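Side-chain contacts in fructose-bisphosphatase (PDB 1VDW), which probably hydrolyses fructose 1,6-bisphosphate to fructose 6-phosphate and phosphate with the help of magnesium, as a homodimer of the inositol monophosphatase superfamily: residues D12-R15 / D16-N20; V46-V49 / A50-I54; S56-K59 / D60-V63; S89-I93 / N94-F98; M22-F25 / G26-K29. All blocks are in the same frame, centred on the assembly; numbering follows the deposited sequence. Where two conformers were deposited one is given.

Contact 1: D12-R15 / D16-N20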
loop_
_atom_site.group_PDB
_atom_site.type_symbol
_atom_site.label_atom_id
_atom_site.label_comp_id
_atom_site.label_asym_id
_atom_site.label_seq_id
_atom_site.Cartn_x
_atom_site.Cartn_y
_atom_site.Cartn_z
ATOM N N ASP A 12 -15.424 21.335 0.588
ATOM C CA ASP A 12 -15.285 21.885 1.935
ATOM C C ASP A 12 -14.574 20.842 2.794
ATOM O O ASP A 12 -13.717 21.171 3.612
ATOM C CB ASP A 12 -16.647 22.192 2.571
ATOM C CG ASP A 12 -17.394 23.315 1.874
ATOM O OD1 ASP A 12 -16.749 24.176 1.241
ATOM O OD2 ASP A 12 -18.639 23.342 1.982
ATOM N N ILE A 13 -14.943 19.579 2.603
ATOM C CA ILE A 13 -14.345 18.489 3.359
ATOM C C ILE A 13 -12.864 18.307 3.023
ATOM O O ILE A 13 -12.047 18.110 3.922
ATOM C CB ILE A 13 -15.129 17.181 3.124
ATOM C CG1 ILE A 13 -16.508 17.303 3.783
ATOM C CG2 ILE A 13 -14.357 15.989 3.682
ATOM C CD1 ILE A 13 -17.459 16.175 3.465
ATOM N N ILE A 14 -12.512 18.385 1.744
ATOM C CA ILE A 14 -11.107 18.261 1.358
ATOM C C ILE A 14 -10.320 19.317 2.126
ATOM O O ILE A 14 -9.295 19.027 2.738
ATOM C CB ILE A 14 -10.896 18.495 -0.163
ATOM C CG1 ILE A 14 -11.386 17.282 -0.951
ATOM C CG2 ILE A 14 -9.417 18.761 -0.465
ATOM C CD1 ILE A 14 -11.257 17.434 -2.451
ATOM N N ARG A 15 -10.816 20.550 2.096
ATOM C CA ARG A 15 -10.151 21.646 2.785
ATOM C C ARG A 15 -10.075 21.434 4.296
ATOM O O ARG A 15 -9.023 21.646 4.901
ATOM C CB ARG A 15 -10.862 22.960 2.461
ATOM C CG ARG A 15 -10.722 23.345 1.001
ATOM C CD ARG A 15 -11.593 24.530 0.637
ATOM N NE ARG A 15 -11.352 24.952 -0.737
ATOM C CZ ARG A 15 -12.163 25.737 -1.436
ATOM N NH1 ARG A 15 -13.284 26.194 -0.894
ATOM N NH2 ARG A 15 -11.850 26.065 -2.680
ATOM N N ASP A 16 -11.178 21.014 4.907
ATOM C CA ASP A 16 -11.184 20.775 6.345
ATOM C C ASP A 16 -10.212 19.654 6.708
ATOM O O ASP A 16 -9.515 19.727 7.722
ATOM C CB ASP A 16 -12.593 20.411 6.828
ATOM C CG ASP A 16 -13.571 21.564 6.704
ATOM O OD1 ASP A 16 -13.142 22.724 6.873
ATOM O OD2 ASP A 16 -14.768 21.309 6.456
ATOM N N PHE A 17 -10.162 18.624 5.868
ATOM C CA PHE A 17 -9.279 17.491 6.104
ATOM C C PHE A 17 -7.812 17.900 6.031
ATOM O O PHE A 17 -7.027 17.581 6.924
ATOM C CB PHE A 17 -9.540 16.393 5.075
ATOM C CG PHE A 17 -8.794 15.125 5.356
ATOM C CD1 PHE A 17 -9.375 14.120 6.118
ATOM C CD2 PHE A 17 -7.496 14.948 4.889
ATOM C CE1 PHE A 17 -8.675 12.956 6.412
ATOM C CE2 PHE A 17 -6.788 13.786 5.180
ATOM C CZ PHE A 17 -7.379 12.791 5.942
ATOM N N ASP A 18 -7.434 18.595 4.965
ATOM C CA ASP A 18 -6.046 19.017 4.821
ATOM C C ASP A 18 -5.612 19.946 5.949
ATOM O O ASP A 18 -4.456 19.929 6.367
ATOM C CB ASP A 18 -5.817 19.728 3.483
ATOM C CG ASP A 18 -6.049 18.827 2.284
ATOM O OD1 ASP A 18 -5.988 17.589 2.433
ATOM O OD2 ASP A 18 -6.283 19.369 1.184
ATOM N N HIS A 19 -6.538 20.756 6.450
ATOM C CA HIS A 19 -6.196 21.696 7.506
ATOM C C HIS A 19 -6.123 21.100 8.905
ATOM O O HIS A 19 -5.238 21.451 9.684
ATOM C CB HIS A 19 -7.186 22.866 7.501
ATOM C CG HIS A 19 -6.895 23.906 8.540
ATOM N ND1 HIS A 19 -7.200 23.734 9.874
ATOM C CD2 HIS A 19 -6.305 25.121 8.443
ATOM C CE1 HIS A 19 -6.810 24.798 10.553
ATOM N NE2 HIS A 19 -6.264 25.654 9.709
ATOM N N ASN A 20 -7.040 20.193 9.218
ATOM C CA ASN A 20 -7.091 19.595 10.546
ATOM C C ASN A 20 -6.463 18.219 10.693
ATOM O O ASN A 20 -5.991 17.867 11.772
ATOM C CB ASN A 20 -8.543 19.526 11.014
ATOM C CG ASN A 20 -9.130 20.892 11.289
ATOM O OD1 ASN A 20 -8.851 21.503 12.322
ATOM N ND2 ASN A 20 -9.939 21.388 10.360
#

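Contact 2: V46-V49 / A50-I54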
loop_
_atom_site.group_PDB
_atom_site.type_symbol
_atom_site.label_atom_id
_atom_site.label_comp_id
_atom_site.label_asym_id
_atom_site.label_seq_id
_atom_site.Cartn_x
_atom_site.Cartn_y
_atom_site.Cartn_z
ATOM N N VAL A 46 -6.385 11.241 15.785
ATOM C CA VAL A 46 -6.718 11.488 14.387
ATOM C C VAL A 46 -8.121 11.001 13.999
ATOM O O VAL A 46 -8.797 11.642 13.196
ATOM C CB VAL A 46 -5.664 10.861 13.437
ATOM C CG1 VAL A 46 -5.737 9.345 13.483
ATOM C CG2 VAL A 46 -5.874 11.382 12.026
ATOM N N ASP A 47 -8.560 9.884 14.569
ATOM C CA ASP A 47 -9.894 9.359 14.267
ATOM C C ASP A 47 -10.969 10.326 14.750
ATOM O O ASP A 47 -11.933 10.612 14.040
ATOM C CB ASP A 47 -10.124 8.013 14.956
ATOM C CG ASP A 47 -9.098 6.979 14.574
ATOM O OD1 ASP A 47 -8.885 6.781 13.362
ATOM O OD2 ASP A 47 -8.518 6.360 15.489
ATOM N N LYS A 48 -10.791 10.821 15.972
ATOM C CA LYS A 48 -11.747 11.738 16.573
ATOM C C LYS A 48 -11.789 13.075 15.851
ATOM O O LYS A 48 -12.866 13.637 15.641
ATOM C CB LYS A 48 -11.412 11.953 18.050
ATOM C CG LYS A 48 -12.399 12.854 18.785
ATOM C CD LYS A 48 -13.823 12.318 18.705
ATOM C CE LYS A 48 -13.949 10.949 19.356
ATOM N NZ LYS A 48 -15.360 10.467 19.358
ATOM N N VAL A 49 -10.625 13.594 15.481
ATOM C CA VAL A 49 -10.584 14.863 14.774
ATOM C C VAL A 49 -11.276 14.705 13.426
ATOM O O VAL A 49 -12.061 15.560 13.020
ATOM C CB VAL A 49 -9.135 15.351 14.554
ATOM C CG1 VAL A 49 -9.135 16.615 13.707
ATOM C CG2 VAL A 49 -8.468 15.620 15.901
ATOM N N ALA A 50 -10.997 13.601 12.739
ATOM C CA ALA A 50 -11.611 13.351 11.441
ATOM C C ALA A 50 -13.123 13.250 11.598
ATOM O O ALA A 50 -13.882 13.762 10.775
ATOM C CB ALA A 50 -11.056 12.064 10.837
ATOM N N GLU A 51 -13.555 12.589 12.665
ATOM C CA GLU A 51 -14.975 12.425 12.928
ATOM C C GLU A 51 -15.638 13.768 13.224
ATOM O O GLU A 51 -16.710 14.068 12.698
ATOM C CB GLU A 51 -15.187 11.481 14.111
ATOM C CG GLU A 51 -16.647 11.239 14.449
ATOM C CD GLU A 51 -16.824 10.347 15.661
ATOM O OE1 GLU A 51 -16.375 10.737 16.759
ATOM O OE2 GLU A 51 -17.412 9.254 15.514
ATOM N N ASN A 52 -14.994 14.579 14.059
ATOM C CA ASN A 52 -15.544 15.882 14.426
ATOM C C ASN A 52 -15.840 16.782 13.239
ATOM O O ASN A 52 -16.929 17.344 13.137
ATOM C CB ASN A 52 -14.598 16.634 15.369
ATOM C CG ASN A 52 -14.591 16.066 16.771
ATOM O OD1 ASN A 52 -15.506 15.352 17.167
ATOM N ND2 ASN A 52 -13.558 16.400 17.536
ATOM N N ILE A 53 -14.869 16.922 12.346
ATOM C CA ILE A 53 -15.032 17.795 11.192
ATOM C C ILE A 53 -16.056 17.339 10.160
ATOM O O ILE A 53 -16.811 18.158 9.632
ATOM C CB ILE A 53 -13.679 18.029 10.474
ATOM C CG1 ILE A 53 -13.091 16.696 10.009
ATOM C CG2 ILE A 53 -12.714 18.740 11.412
ATOM C CD1 ILE A 53 -11.772 16.834 9.271
ATOM N N ILE A 54 -16.107 16.042 9.882
ATOM C CA ILE A 54 -17.034 15.542 8.876
ATOM C C ILE A 54 -18.446 15.246 9.380
ATOM O O ILE A 54 -19.424 15.589 8.717
ATOM C CB ILE A 54 -16.457 14.283 8.190
ATOM C CG1 ILE A 54 -17.274 13.952 6.940
ATOM C CG2 ILE A 54 -16.458 13.111 9.158
ATOM C CD1 ILE A 54 -16.637 12.902 6.057
#

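Contact 3: S56-K59 / D60-V63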
loop_
_atom_site.group_PDB
_atom_site.type_symbol
_atom_site.label_atom_id
_atom_site.label_comp_id
_atom_site.label_asym_id
_atom_site.label_seq_id
_atom_site.Cartn_x
_atom_site.Cartn_y
_atom_site.Cartn_z
ATOM N N SER A 56 -20.026 16.551 11.977
ATOM C CA SER A 56 -20.691 17.806 12.303
ATOM C C SER A 56 -21.198 18.463 11.024
ATOM O O SER A 56 -22.297 19.016 10.987
ATOM C CB SER A 56 -19.722 18.750 13.018
ATOM O OG SER A 56 -18.629 19.088 12.183
ATOM N N LYS A 57 -20.389 18.390 9.975
ATOM C CA LYS A 57 -20.732 18.972 8.683
ATOM C C LYS A 57 -22.091 18.485 8.188
ATOM O O LYS A 57 -22.967 19.283 7.855
ATOM C CB LYS A 57 -19.650 18.613 7.660
ATOM C CG LYS A 57 -19.848 19.212 6.279
ATOM C CD LYS A 57 -19.600 20.713 6.274
ATOM C CE LYS A 57 -19.563 21.254 4.851
ATOM N NZ LYS A 57 -19.288 22.718 4.807
ATOM N N PHE A 58 -22.269 17.169 8.149
ATOM C CA PHE A 58 -23.520 16.588 7.682
ATOM C C PHE A 58 -24.653 16.706 8.691
ATOM O O PHE A 58 -25.813 16.869 8.310
ATOM C CB PHE A 58 -23.295 15.127 7.291
ATOM C CG PHE A 58 -22.417 14.962 6.083
ATOM C CD1 PHE A 58 -22.853 15.384 4.832
ATOM C CD2 PHE A 58 -21.142 14.423 6.201
ATOM C CE1 PHE A 58 -22.032 15.275 3.712
ATOM C CE2 PHE A 58 -20.310 14.309 5.087
ATOM C CZ PHE A 58 -20.758 14.737 3.839
ATOM N N LYS A 59 -24.324 16.633 9.976
ATOM C CA LYS A 59 -25.341 16.751 11.013
ATOM C C LYS A 59 -25.989 18.129 10.928
ATOM O O LYS A 59 -27.212 18.255 10.993
ATOM C CB LYS A 59 -24.723 16.558 12.401
ATOM C CG LYS A 59 -25.729 16.638 13.540
ATOM C CD LYS A 59 -25.064 16.446 14.894
ATOM C CE LYS A 59 -26.072 16.566 16.027
ATOM N NZ LYS A 59 -27.157 15.551 15.920
ATOM N N ASP A 60 -25.160 19.159 10.769
ATOM C CA ASP A 60 -25.651 20.531 10.680
ATOM C C ASP A 60 -26.487 20.782 9.430
ATOM O O ASP A 60 -27.271 21.730 9.385
ATOM C CB ASP A 60 -24.485 21.524 10.723
ATOM C CG ASP A 60 -23.692 21.439 12.014
ATOM O OD1 ASP A 60 -24.261 21.004 13.038
ATOM O OD2 ASP A 60 -22.502 21.821 12.011
ATOM N N LEU A 61 -26.314 19.943 8.412
ATOM C CA LEU A 61 -27.078 20.085 7.176
ATOM C C LEU A 61 -28.480 19.522 7.356
ATOM O O LEU A 61 -29.353 19.724 6.511
ATOM C CB LEU A 61 -26.384 19.360 6.024
ATOM C CG LEU A 61 -25.153 20.049 5.436
ATOM C CD1 LEU A 61 -24.470 19.109 4.459
ATOM C CD2 LEU A 61 -25.565 21.342 4.744
ATOM N N GLY A 62 -28.681 18.804 8.456
ATOM C CA GLY A 62 -29.981 18.228 8.747
ATOM C C GLY A 62 -30.284 16.896 8.086
ATOM O O GLY A 62 -31.438 16.475 8.053
ATOM N N VAL A 63 -29.264 16.222 7.565
ATOM C CA VAL A 63 -29.479 14.932 6.916
ATOM C C VAL A 63 -29.211 13.784 7.884
ATOM O O VAL A 63 -28.636 13.989 8.956
ATOM C CB VAL A 63 -28.563 14.765 5.674
ATOM C CG1 VAL A 63 -28.802 15.906 4.698
ATOM C CG2 VAL A 63 -27.096 14.722 6.099
#

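Contact 4: S89-I93 / N94-F98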
loop_
_atom_site.group_PDB
_atom_site.type_symbol
_atom_site.label_atom_id
_atom_site.label_comp_id
_atom_site.label_asym_id
_atom_site.label_seq_id
_atom_site.Cartn_x
_atom_site.Cartn_y
_atom_site.Cartn_z
ATOM N N SER A 89 -6.791 4.243 9.281
ATOM C CA SER A 89 -6.297 4.817 10.529
ATOM C C SER A 89 -4.923 4.284 10.940
ATOM O O SER A 89 -4.013 5.061 11.239
ATOM C CB SER A 89 -7.298 4.562 11.658
ATOM O OG SER A 89 -6.841 5.139 12.870
ATOM N N TYR A 90 -4.780 2.961 10.990
ATOM C CA TYR A 90 -3.494 2.379 11.361
ATOM C C TYR A 90 -2.412 2.899 10.423
ATOM O O TYR A 90 -1.329 3.288 10.853
ATOM C CB TYR A 90 -3.510 0.848 11.281
ATOM C CG TYR A 90 -2.145 0.257 11.568
ATOM C CD1 TYR A 90 -1.745 -0.017 12.876
ATOM C CD2 TYR A 90 -1.220 0.057 10.539
ATOM C CE1 TYR A 90 -0.461 -0.468 13.157
ATOM C CE2 TYR A 90 0.074 -0.394 10.809
ATOM C CZ TYR A 90 0.447 -0.650 12.120
ATOM O OH TYR A 90 1.729 -1.066 12.409
ATOM N N ASN A 91 -2.707 2.895 9.129
ATOM C CA ASN A 91 -1.733 3.361 8.156
ATOM C C ASN A 91 -1.334 4.798 8.435
ATOM O O ASN A 91 -0.150 5.130 8.473
ATOM C CB ASN A 91 -2.298 3.264 6.738
ATOM C CG ASN A 91 -2.450 1.834 6.258
ATOM O OD1 ASN A 91 -1.868 0.901 6.822
ATOM N ND2 ASN A 91 -3.218 1.660 5.192
ATOM N N PHE A 92 -2.330 5.654 8.628
ATOM C CA PHE A 92 -2.073 7.059 8.888
ATOM C C PHE A 92 -1.122 7.283 10.061
ATOM O O PHE A 92 -0.134 7.997 9.928
ATOM C CB PHE A 92 -3.387 7.788 9.169
ATOM C CG PHE A 92 -3.238 9.281 9.274
ATOM C CD1 PHE A 92 -3.528 10.095 8.191
ATOM C CD2 PHE A 92 -2.782 9.867 10.454
ATOM C CE1 PHE A 92 -3.371 11.476 8.274
ATOM C CE2 PHE A 92 -2.619 11.245 10.550
ATOM C CZ PHE A 92 -2.915 12.051 9.459
ATOM N N ILE A 93 -1.412 6.668 11.201
ATOM C CA ILE A 93 -0.568 6.880 12.370
ATOM C C ILE A 93 0.808 6.240 12.263
ATOM O O ILE A 93 1.695 6.540 13.057
ATOM C CB ILE A 93 -1.266 6.423 13.678
ATOM C CG1 ILE A 93 -1.531 4.920 13.658
ATOM C CG2 ILE A 93 -2.581 7.179 13.852
ATOM C CD1 ILE A 93 -2.081 4.383 14.970
ATOM N N ASN A 94 0.993 5.369 11.275
ATOM C CA ASN A 94 2.283 4.727 11.079
ATOM C C ASN A 94 2.995 5.237 9.836
ATOM O O ASN A 94 3.970 4.642 9.384
ATOM C CB ASN A 94 2.108 3.214 11.043
ATOM C CG ASN A 94 1.956 2.634 12.430
ATOM O OD1 ASN A 94 2.943 2.448 13.144
ATOM N ND2 ASN A 94 0.718 2.380 12.836
ATOM N N GLY A 95 2.508 6.351 9.299
ATOM C CA GLY A 95 3.125 6.951 8.129
ATOM C C GLY A 95 3.005 6.168 6.837
ATOM O O GLY A 95 3.791 6.389 5.913
ATOM N N ILE A 96 2.041 5.256 6.765
ATOM C CA ILE A 96 1.826 4.448 5.564
ATOM C C ILE A 96 0.851 5.267 4.710
ATOM O O ILE A 96 -0.279 5.528 5.126
ATOM C CB ILE A 96 1.253 3.083 5.949
ATOM C CG1 ILE A 96 2.232 2.375 6.897
ATOM C CG2 ILE A 96 0.994 2.253 4.702
ATOM C CD1 ILE A 96 1.778 1.014 7.375
ATOM N N PRO A 97 1.271 5.669 3.495
ATOM C CA PRO A 97 0.463 6.485 2.585
ATOM C C PRO A 97 -0.753 5.887 1.906
ATOM O O PRO A 97 -0.924 6.028 0.694
ATOM C CB PRO A 97 1.496 6.995 1.591
ATOM C CG PRO A 97 2.378 5.807 1.429
ATOM C CD PRO A 97 2.555 5.307 2.859
ATOM N N PHE A 98 -1.604 5.240 2.694
ATOM C CA PHE A 98 -2.836 4.652 2.195
ATOM C C PHE A 98 -3.954 4.953 3.182
ATOM O O PHE A 98 -4.151 4.224 4.143
ATOM C CB PHE A 98 -2.713 3.133 2.028
ATOM C CG PHE A 98 -1.867 2.719 0.865
ATOM C CD1 PHE A 98 -2.227 3.059 -0.436
ATOM C CD2 PHE A 98 -0.692 2.014 1.072
ATOM C CE1 PHE A 98 -1.417 2.704 -1.512
ATOM C CE2 PHE A 98 0.123 1.655 0.003
ATOM C CZ PHE A 98 -0.242 2.004 -1.291
#

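Contact 5: M22-F25 / G26-K29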
loop_
_atom_site.group_PDB
_atom_site.type_symbol
_atom_site.label_atom_id
_atom_site.label_comp_id
_atom_site.label_asym_id
_atom_site.label_seq_id
_atom_site.Cartn_x
_atom_site.Cartn_y
_atom_site.Cartn_z
ATOM N N MET A 22 -4.235 16.416 7.921
ATOM C CA MET A 22 -2.903 16.226 7.352
ATOM C C MET A 22 -1.734 16.735 8.198
ATOM O O MET A 22 -0.653 16.144 8.172
ATOM C CB MET A 22 -2.825 16.802 5.937
ATOM C CG MET A 22 -3.558 15.961 4.884
ATOM S SD MET A 22 -3.085 14.198 4.875
ATOM C CE MET A 22 -1.464 14.285 4.164
ATOM N N PRO A 23 -1.918 17.833 8.953
ATOM C CA PRO A 23 -0.772 18.278 9.751
ATOM C C PRO A 23 -0.397 17.225 10.793
ATOM O O PRO A 23 0.688 17.264 11.374
ATOM C CB PRO A 23 -1.278 19.567 10.393
ATOM C CG PRO A 23 -2.228 20.098 9.366
ATOM C CD PRO A 23 -2.986 18.850 8.965
ATOM N N LEU A 24 -1.305 16.282 11.023
ATOM C CA LEU A 24 -1.083 15.221 11.993
ATOM C C LEU A 24 -0.304 14.043 11.412
ATOM O O LEU A 24 0.175 13.186 12.155
ATOM C CB LEU A 24 -2.421 14.729 12.555
ATOM C CG LEU A 24 -3.238 15.733 13.376
ATOM C CD1 LEU A 24 -4.548 15.092 13.807
ATOM C CD2 LEU A 24 -2.437 16.180 14.594
ATOM N N PHE A 25 -0.185 13.993 10.086
ATOM C CA PHE A 25 0.549 12.908 9.436
ATOM C C PHE A 25 2.029 13.097 9.758
ATOM O O PHE A 25 2.639 14.099 9.379
ATOM C CB PHE A 25 0.318 12.937 7.919
ATOM C CG PHE A 25 0.842 11.719 7.192
ATOM C CD1 PHE A 25 0.402 10.444 7.526
ATOM C CD2 PHE A 25 1.762 11.857 6.160
ATOM C CE1 PHE A 25 0.868 9.319 6.842
ATOM C CE2 PHE A 25 2.238 10.739 5.468
ATOM C CZ PHE A 25 1.789 9.468 5.811
ATOM N N GLY A 26 2.597 12.131 10.469
ATOM C CA GLY A 26 3.992 12.221 10.859
ATOM C C GLY A 26 4.130 12.803 12.254
ATOM O O GLY A 26 5.233 12.871 12.800
ATOM N N ASN A 27 3.009 13.226 12.832
ATOM C CA ASN A 27 2.987 13.809 14.174
ATOM C C ASN A 27 2.553 12.762 15.201
ATOM O O ASN A 27 1.453 12.220 15.116
ATOM C CB ASN A 27 2.010 14.988 14.220
ATOM C CG ASN A 27 2.064 15.744 15.537
ATOM O OD1 ASN A 27 2.245 15.154 16.602
ATOM N ND2 ASN A 27 1.886 17.057 15.469
ATOM N N PRO A 28 3.408 12.476 16.193
ATOM C CA PRO A 28 3.106 11.489 17.237
ATOM C C PRO A 28 1.767 11.693 17.952
ATOM O O PRO A 28 1.131 10.728 18.376
ATOM C CB PRO A 28 4.297 11.625 18.184
ATOM C CG PRO A 28 5.414 11.962 17.248
ATOM C CD PRO A 28 4.775 13.003 16.356
ATOM N N LYS A 29 1.344 12.947 18.082
ATOM C CA LYS A 29 0.084 13.264 18.751
ATOM C C LYS A 29 -1.103 12.537 18.127
ATOM O O LYS A 29 -2.056 12.177 18.817
ATOM C CB LYS A 29 -0.177 14.772 18.704
ATOM C CG LYS A 29 0.845 15.615 19.445
ATOM C CD LYS A 29 0.485 17.090 19.358
ATOM C CE LYS A 29 1.485 17.959 20.105
ATOM N NZ LYS A 29 1.142 19.406 19.999
#

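Contact 1: D12-R15 / D16-N20
The closing turns of helix 3-20 make this contact, in which I14 and D18 lie one turn apart on one flank. Backbone bonds of the regular alpha-helical pattern hold the turns together: D16 N to D12 O, F17 N to I13 O at 2.8 Å, D18 N to I14 O at 2.9 Å and H19 N to R15 O. The I14 and D18 side chains run side by side and point the same way, with I14 CG2 3.6 Å from D18 OD2. In D18, CG stands beside the backbone N (chi1 -64°), which lays the carboxylate back along the preceding turn. Its OD1 bonds to Y117 OH and so ties the helix to strand 110-118. Replacing D18 by an alanine would probably leave Y117 OH without this partner and the I14 CG2 methyl without its neighbour. On other flanks, I13 packs on I54 and F58 of helix 45-60, while D12 OD2 forms salt bridges to K8 and K57. At the end of the helix the N20 side chain folds back: D16 O accepts both N20 N at 2.9 Å and N20 ND2 at 3.1 Å, the latter with an N-H...O angle of 152°.

Contact 2: V46-V49 / A50-I54
K48 and E51 meet on one side of helix 45-60, their side chains crossing obliquely to close a salt bridge between residues three apart. The two chains have opposite shapes. K48 leaves the backbone with CG beside its carbonyl carbon (chi1 -177°), then curls at its second and third torsions, which turns the ammonium group toward the next turn. E51 is extended beyond CG and brings its carboxylate out to meet it. NZ of K48 reaches OE1 of E51 at 2.8 Å, arriving nearly along the C-O axis of that oxygen, while K48 CD lies 3.6 Å from the same OE1. The bent chain also passes across the N52 side chain, with K48 CD 3.8 Å from N52 OD1 and K48 CG 3.9 Å from N52 ND2. A methionine in place of K48 would lack the ammonium group and would probably leave the E51 carboxylate without its opposite charge.

Underneath, backbone bonds run from A50 N to V46 O, E51 N to D47 O, N52 N to K48 O (2.8 Å) and I53 N to V49 O. Residues on other flanks pack against the protein: V46 and A50 on L86, a predicted magnesium ligand, V49 and I53 on N20 of helix 3-20, and D47 OD1 bonds to S89 OG. E51 is buried, with its side chain against those of E69 and I70. A lysine bound directly to its carboxylate would be expected to offset the cost of burying that charge and to favour its ionised form.

Contact 3: S56-K59 / D60-V63
A Schellman motif ends helix 45-60 here, where the last carbonyls of 56-59 accept from the N-H groups of 60-62 and the chain turns toward strand 64-67. F58 and L61 lie side by side and point the same way, their CD1 atoms 4.1 Å apart, and V63 CG2 comes within 4.0 Å of F58 CB. F58 CG lies anti to its carbonyl carbon (chi1 -67°), and L61 CD1 and V63 CG2 both come to the ring obliquely. L61 CG lies 3.3 Å from K57 O.

The backbone unwinds in steps. D60 N still makes a good bond to S56 O at 2.9 Å, L61 N has weak ones to K57 O and F58 O, and G62 N reaches K59 O at 3.0 Å. G62 has a positive phi of 84°, at which a CB would press against the L61 carbonyl oxygen. F58 and V63 face inward: F58 packs on W6, I9 and I13 of helix 3-20, V63 on Y79 and V81 of strand 79-84; L61, more exposed, touches I9.

The exposed D60 carboxylate has OD2 3.0 Å from S56 O, two acceptors with no bond between them. K59 O, by contrast, is held twice, by G62 N, which sits well above its carbonyl plane, and by NE2 of Q75, which also bonds V63 O; this carbonyl at the helix end is thus supplied with two donors as the regular pattern stops.

Contact 4: S89-I93 / N94-F98
N94 folds back over Y90 just beyond helix 89-93, which closely follows the predicted magnesium ligands D84, L86 and D87. CG of N94 stands anti to its carbonyl carbon and beside the backbone N (chi1 -79°), which sends the amide back toward Y90. From its CB, 3.4 Å from Y90 O, the side chain climbs to CG, which lies 3.6 Å from Y90 CZ. At the tip the branches part: OD1 leans toward the phenol end, while ND2 rides 3.0 Å above one face of the Y90 ring, offset toward its rim. Ring and amide planes are 27° apart, so the amide lies over the face rather than standing on it. One N-H of ND2 goes to Y90 O at 3.0 Å, nearly straight (165°) and within the amide plane. I93 CG1 lies alongside, 3.5 Å from N94 ND2.

The chain itself turns in a Schellman motif, with I96 N bonded to N91 O at 2.8 Å and G95 N to F92 O, G95 taking the positive phi. I96 N and N94 N grip N91 O from opposite faces of its plane. N91 in turn sends ND2 to F98 O at 2.9 Å, in the carbonyl plane on a lone pair.

N91 ND2 also bonds L172 O of the same chain, and N91 OD1 accepts R170 NE of the second subunit, so the buried amide is satisfied at both ends. Y90 OH meets A186 O and R143 of the second subunit. The helix end is therefore fixed both by its own amides and by the partner chain.

Contact 5: M22-F25 / G26-K29
L24 and N27 close a type II beta turn that runs from L24 to N27, in the loop between helix 3-20 and strand 33-35. N27 N bonds to L24 O at 2.9 Å, approaching from well above the carbonyl plane, with an N-H...O angle of 154°. N27 CB comes along with it, 3.3 Å from L24 O. The end of the L24 side chain comes to 4.5 Å, CD2 to N27 ND2.

The two middle residues, F25 and G26, set the shape. G26 has a phi of 95°, at which a CB would run into F25 O. In F25, CG stands beside the carbonyl carbon (chi1 -170°), which brings the side chain up to G26 N: F25 CB lies 3.5 Å and F25 CG 3.7 Å from it.

Further out, the F25 ring meets those of F92 and F99, both with their planes steeply inclined to its own. It also touches I120 and packs on V121 of the second subunit, so the turn reaches the partner chain through this one side chain. L24 rests on A30. Before the turn, F25 N bonds to M22 O at 2.9 Å and closes the short 3-10 segment 22-24. After it, P28 O accepts from S31 OG. Beyond the turn the N27 side chain makes an Asx turn, with N27 OD1 accepting K29 N at 2.8 Å.

How the contacts relate
Along the chain the order is contact 1, contact 5, contact 2, contact 3, contact 4. Contact 1 ends helix 3-20 and contact 5 is the turn that follows. Contact 2 lies within helix 45-60 and contact 3 at its C-terminal end and the loop beyond, their centres 14 Å apart. The two helices lie against each other: contacts 1 and 2 are centred 11 Å apart, and D12 of contact 1 bridges to K57 of contact 3. Contacts 4 and 5, centres 10 Å apart, meet through F92 and F25, next to residues of both contacts that touch the second subunit, whereas contacts 3 and 4 have centres 28 Å apart. Contacts 1, 2 and 4 all pack beside L86, a predicted magnesium ligand.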